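Long-range contact in S3-RNase (Pyrus pyrifolia, PDB 1IQQ), which cleaves RNA as a T2-family ribonuclease of the pistil and is responsible for gametophytic self-incompatibility in Japanese pear: residues Y1-F6 with W36-V41. Sequence-based numbering, arbitrary orientation.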
ATOM      1  N   TYR A   1      10.676 -10.451  11.968  1.00 16.90           N
ATOM      2  CA  TYR A   1       9.328  -9.812  11.753  1.00 15.69           C
ATOM      3  C   TYR A   1       8.239 -10.843  12.047  1.00 15.12           C
ATOM      4  O   TYR A   1       8.526 -12.045  12.071  1.00 14.89           O
ATOM      5  CB  TYR A   1       9.238  -9.281  10.309  1.00 12.10           C
ATOM      6  CG  TYR A   1       9.051 -10.315   9.247  1.00 11.52           C
ATOM      7  CD1 TYR A   1       7.768 -10.578   8.734  1.00 13.67           C
ATOM      8  CD2 TYR A   1      10.130 -11.052   8.763  1.00 11.84           C
ATOM      9  CE1 TYR A   1       7.589 -11.563   7.792  1.00 14.08           C
ATOM     10  CE2 TYR A   1       9.962 -12.007   7.843  1.00 13.33           C
ATOM     11  CZ  TYR A   1       8.680 -12.286   7.352  1.00 14.59           C
ATOM     12  OH  TYR A   1       8.538 -13.286   6.435  1.00 16.47           O
ATOM     13  N   ASP A   2       7.003 -10.371  12.240  1.00 13.74           N
ATOM     14  CA  ASP A   2       5.874 -11.282  12.532  1.00 14.01           C
ATOM     15  C   ASP A   2       4.911 -11.431  11.368  1.00 12.78           C
ATOM     16  O   ASP A   2       4.349 -12.504  11.175  1.00 14.90           O
ATOM     17  CB  ASP A   2       5.008 -10.769  13.693  1.00 13.57           C
ATOM     18  CG  ASP A   2       5.772 -10.670  15.005  1.00 14.08           C
ATOM     19  OD1 ASP A   2       6.659 -11.542  15.215  1.00 19.78           O
ATOM     20  OD2 ASP A   2       5.440  -9.753  15.777  1.00 14.91           O
ATOM     21  N   TYR A   3       4.688 -10.368  10.595  1.00 11.42           N
ATOM     22  CA  TYR A   3       3.637 -10.438   9.537  1.00  8.23           C
ATOM     23  C   TYR A   3       3.939  -9.362   8.532  1.00  7.64           C
ATOM     24  O   TYR A   3       4.916  -8.606   8.712  1.00  8.82           O
ATOM     25  CB  TYR A   3       2.256 -10.226  10.174  1.00  9.78           C
ATOM     26  CG  TYR A   3       1.896  -8.785  10.572  1.00  7.62           C
ATOM     27  CD1 TYR A   3       1.061  -8.015   9.765  1.00  9.38           C
ATOM     28  CD2 TYR A   3       2.374  -8.210  11.766  1.00  9.21           C
ATOM     29  CE1 TYR A   3       0.717  -6.721  10.070  1.00  9.93           C
ATOM     30  CE2 TYR A   3       1.983  -6.904  12.110  1.00 10.49           C
ATOM     31  CZ  TYR A   3       1.164  -6.145  11.238  1.00 10.02           C
ATOM     32  OH  TYR A   3       0.901  -4.820  11.544  1.00 13.20           O
ATOM     33  N   PHE A   4       3.185  -9.315   7.432  1.00  6.37           N
ATOM     34  CA  PHE A   4       3.383  -8.261   6.444  1.00  6.68           C
ATOM     35  C   PHE A   4       2.224  -7.307   6.327  1.00  7.93           C
ATOM     36  O   PHE A   4       1.028  -7.697   6.428  1.00  7.38           O
ATOM     37  CB  PHE A   4       3.488  -8.889   5.039  1.00  8.99           C
ATOM     38  CG  PHE A   4       4.767  -9.583   4.778  1.00  9.54           C
ATOM     39  CD1 PHE A   4       4.823 -10.952   4.783  1.00  9.56           C
ATOM     40  CD2 PHE A   4       5.896  -8.842   4.469  1.00 10.04           C
ATOM     41  CE1 PHE A   4       6.061 -11.627   4.447  1.00 13.02           C
ATOM     42  CE2 PHE A   4       7.101  -9.488   4.129  1.00 14.78           C
ATOM     43  CZ  PHE A   4       7.180 -10.844   4.116  1.00 12.79           C
ATOM     44  N   GLN A   5       2.548  -6.050   6.073  1.00  6.88           N
ATOM     45  CA  GLN A   5       1.578  -5.034   5.696  1.00  6.13           C
ATOM     46  C   GLN A   5       1.845  -4.703   4.245  1.00  5.57           C
ATOM     47  O   GLN A   5       2.947  -4.240   3.897  1.00  7.56           O
ATOM     48  CB  GLN A   5       1.770  -3.750   6.464  1.00  6.87           C
ATOM     49  CG  GLN A   5       1.342  -3.926   7.965  1.00  7.96           C
ATOM     50  CD  GLN A   5       1.500  -2.629   8.712  1.00 12.32           C
ATOM     51  OE1 GLN A   5       0.616  -1.739   8.670  1.00 14.47           O
ATOM     52  NE2 GLN A   5       2.635  -2.474   9.358  1.00 11.00           N
ATOM     53  N   PHE A   6       0.862  -4.873   3.367  1.00  4.81           N
ATOM     54  CA  PHE A   6       0.996  -4.479   1.948  1.00  5.40           C
ATOM     55  C   PHE A   6       0.092  -3.313   1.772  1.00  5.79           C
ATOM     56  O   PHE A   6      -1.138  -3.442   1.732  1.00  6.41           O
ATOM     57  CB  PHE A   6       0.585  -5.671   1.070  1.00  4.97           C
ATOM     58  CG  PHE A   6       0.708  -5.438  -0.426  1.00  3.83           C
ATOM     59  CD1 PHE A   6      -0.232  -5.952  -1.272  1.00  5.47           C
ATOM     60  CD2 PHE A   6       1.786  -4.761  -0.965  1.00  6.41           C
ATOM     61  CE1 PHE A   6      -0.073  -5.819  -2.688  1.00  6.03           C
ATOM     62  CE2 PHE A   6       1.964  -4.619  -2.357  1.00  6.49           C
ATOM     63  CZ  PHE A   6       1.037  -5.151  -3.226  1.00  5.65           C
ATOM     64  N   TRP A  36       5.770  -4.005   4.021  1.00  5.22           N
ATOM     65  CA  TRP A  36       6.529  -3.919   5.265  1.00  8.44           C
ATOM     66  C   TRP A  36       6.558  -5.103   6.164  1.00  7.00           C
ATOM     67  O   TRP A  36       5.498  -5.546   6.595  1.00  8.92           O
ATOM     68  CB  TRP A  36       5.989  -2.798   6.180  1.00  8.67           C
ATOM     69  CG  TRP A  36       5.978  -1.417   5.601  1.00  9.47           C
ATOM     70  CD1 TRP A  36       6.538  -0.967   4.414  1.00 10.14           C
ATOM     71  CD2 TRP A  36       5.402  -0.278   6.252  1.00 15.60           C
ATOM     72  NE1 TRP A  36       6.320   0.422   4.321  1.00 12.53           N
ATOM     73  CE2 TRP A  36       5.642   0.847   5.437  1.00 16.26           C
ATOM     74  CE3 TRP A  36       4.694  -0.103   7.455  1.00 16.40           C
ATOM     75  CZ2 TRP A  36       5.196   2.157   5.797  1.00 16.65           C
ATOM     76  CZ3 TRP A  36       4.263   1.182   7.805  1.00 21.39           C
ATOM     77  CH2 TRP A  36       4.520   2.286   6.978  1.00 19.44           C
ATOM     78  N   PRO A  37       7.718  -5.709   6.396  1.00  7.65           N
ATOM     79  CA  PRO A  37       7.810  -6.818   7.375  1.00  9.34           C
ATOM     80  C   PRO A  37       7.458  -6.026   8.669  1.00 12.26           C
ATOM     81  O   PRO A  37       8.037  -4.916   8.968  1.00 13.18           O
ATOM     82  CB  PRO A  37       9.298  -7.181   7.342  1.00 12.07           C
ATOM     83  CG  PRO A  37       9.708  -6.877   5.925  1.00  8.78           C
ATOM     84  CD  PRO A  37       8.964  -5.575   5.619  1.00  9.29           C
ATOM     85  N   SER A  38       6.520  -6.538   9.459  1.00  8.84           N
ATOM     86  CA  SER A  38       5.989  -5.797  10.612  1.00  9.43           C
ATOM     87  C   SER A  38       5.900  -6.621  11.857  1.00 11.05           C
ATOM     88  O   SER A  38       5.930  -7.842  11.777  1.00 10.18           O
ATOM     89  CB  SER A  38       4.565  -5.318  10.280  1.00 11.82           C
ATOM     90  OG  SER A  38       4.639  -4.542   9.096  1.00 12.25           O
ATOM     91  N   ASN A  39       5.818  -5.971  13.014  1.00 13.38           N
ATOM     92  CA  ASN A  39       5.714  -6.690  14.292  1.00 12.57           C
ATOM     93  C   ASN A  39       4.376  -6.449  14.928  1.00 10.46           C
ATOM     94  O   ASN A  39       3.791  -5.351  14.849  1.00 11.53           O
ATOM     95  CB  ASN A  39       6.801  -6.219  15.273  1.00 13.46           C
ATOM     96  CG  ASN A  39       8.180  -6.753  14.912  1.00 15.13           C
ATOM     97  OD1 ASN A  39       8.336  -7.833  14.321  1.00 16.60           O
ATOM     98  ND2 ASN A  39       9.210  -6.010  15.302  1.00 20.00           N
ATOM     99  N   MET A  40       3.849  -7.539  15.520  1.00 13.45           N
ATOM    100  CA  MET A  40       2.553  -7.437  16.163  1.00 13.86           C
ATOM    101  C   MET A  40       2.646  -6.554  17.419  1.00 14.35           C
ATOM    102  O   MET A  40       1.709  -5.822  17.722  1.00 18.56           O
ATOM    103  CB  MET A  40       2.038  -8.837  16.561  1.00 14.04           C
ATOM    104  CG  MET A  40       1.762  -9.789  15.390  1.00 14.58           C
ATOM    105  SD  MET A  40       0.298  -9.201  14.574  1.00 19.88           S
ATOM    106  CE  MET A  40      -0.923  -9.623  15.713  1.00 20.90           C
ATOM    107  N   VAL A  41       3.764  -6.609  18.135  1.00 14.89           N
ATOM    108  CA  VAL A  41       3.913  -5.799  19.355  1.00 20.11           C
ATOM    109  C   VAL A  41       5.125  -4.880  19.196  1.00 19.56           C
ATOM    110  O   VAL A  41       6.181  -5.330  18.832  1.00 22.28           O
ATOM    111  CB  VAL A  41       4.054  -6.711  20.605  1.00 23.46           C
ATOM    112  CG1 VAL A  41       4.224  -5.847  21.888  1.00 22.40           C
ATOM    113  CG2 VAL A  41       2.766  -7.595  20.734  1.00 21.44           C
TER
HETATM  114  O   HOH W   1       5.834  -8.563  18.077  1.00 21.74           O
HETATM  115  O   HOH W   2       2.678  -3.484  12.995  1.00 24.65           O
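Tyr-3 and Ser-38, and two residues further along Gln-5 and Trp-36, form antiparallel hydrogen-bonded pairs, the latter with Trp-36 N to Gln-5 O at 2.8 Å. Between them lies the non-hydrogen-bonded pair Phe-4/Pro-37. At the Asp-2 end of the pair Ser-38 O accepts from two amide N-H groups on opposite faces of its plane, Asp-2 N at 2.8 Å and Tyr-3 N at 3.1 Å: two residues facing one, a classic beta bulge.

Side-chain polar bonds extend the ladder. With CG anti to the carbonyl carbon (chi1 -62°), the Asp-2 carboxylate is placed where OD2 receives Met-40 N on its anti lone pair (2.7 Å, 167°); a water donates to OD2 and accepts from Val-41 N. With an alanine at Asp-2, Met-40 N would probably lose its acceptor, the bridging water one of its two partners, and residues 39-41 some of their restraint. Gln-5 NE2 donates to Ser-38 OG at 2.9 Å, almost within its own amide plane, and that hydroxyl donates to Trp-36 O from above the carbonyl plane.

Apolar contacts fall on both faces. Ser-38 CB sits over the Tyr-3 ring, 3.8 Å from its centroid and 22° off the normal, a CH-pi contact; Met-40 SD approaches the same ring obliquely, a Met-aromatic contact. On the other face Pro-37 CB meets Tyr-1 CB at 3.6 Å, while Pro-37 CG approaches Phe-4 CE2.

Strand 161-171 pairs with the far edge of 3-10, and the Trp-36 ring stacks on His-88, the catalytic proton acceptor. The arrangement is thus a bulged antiparallel strand pair in the RNase T2 sheet, bordering the active site.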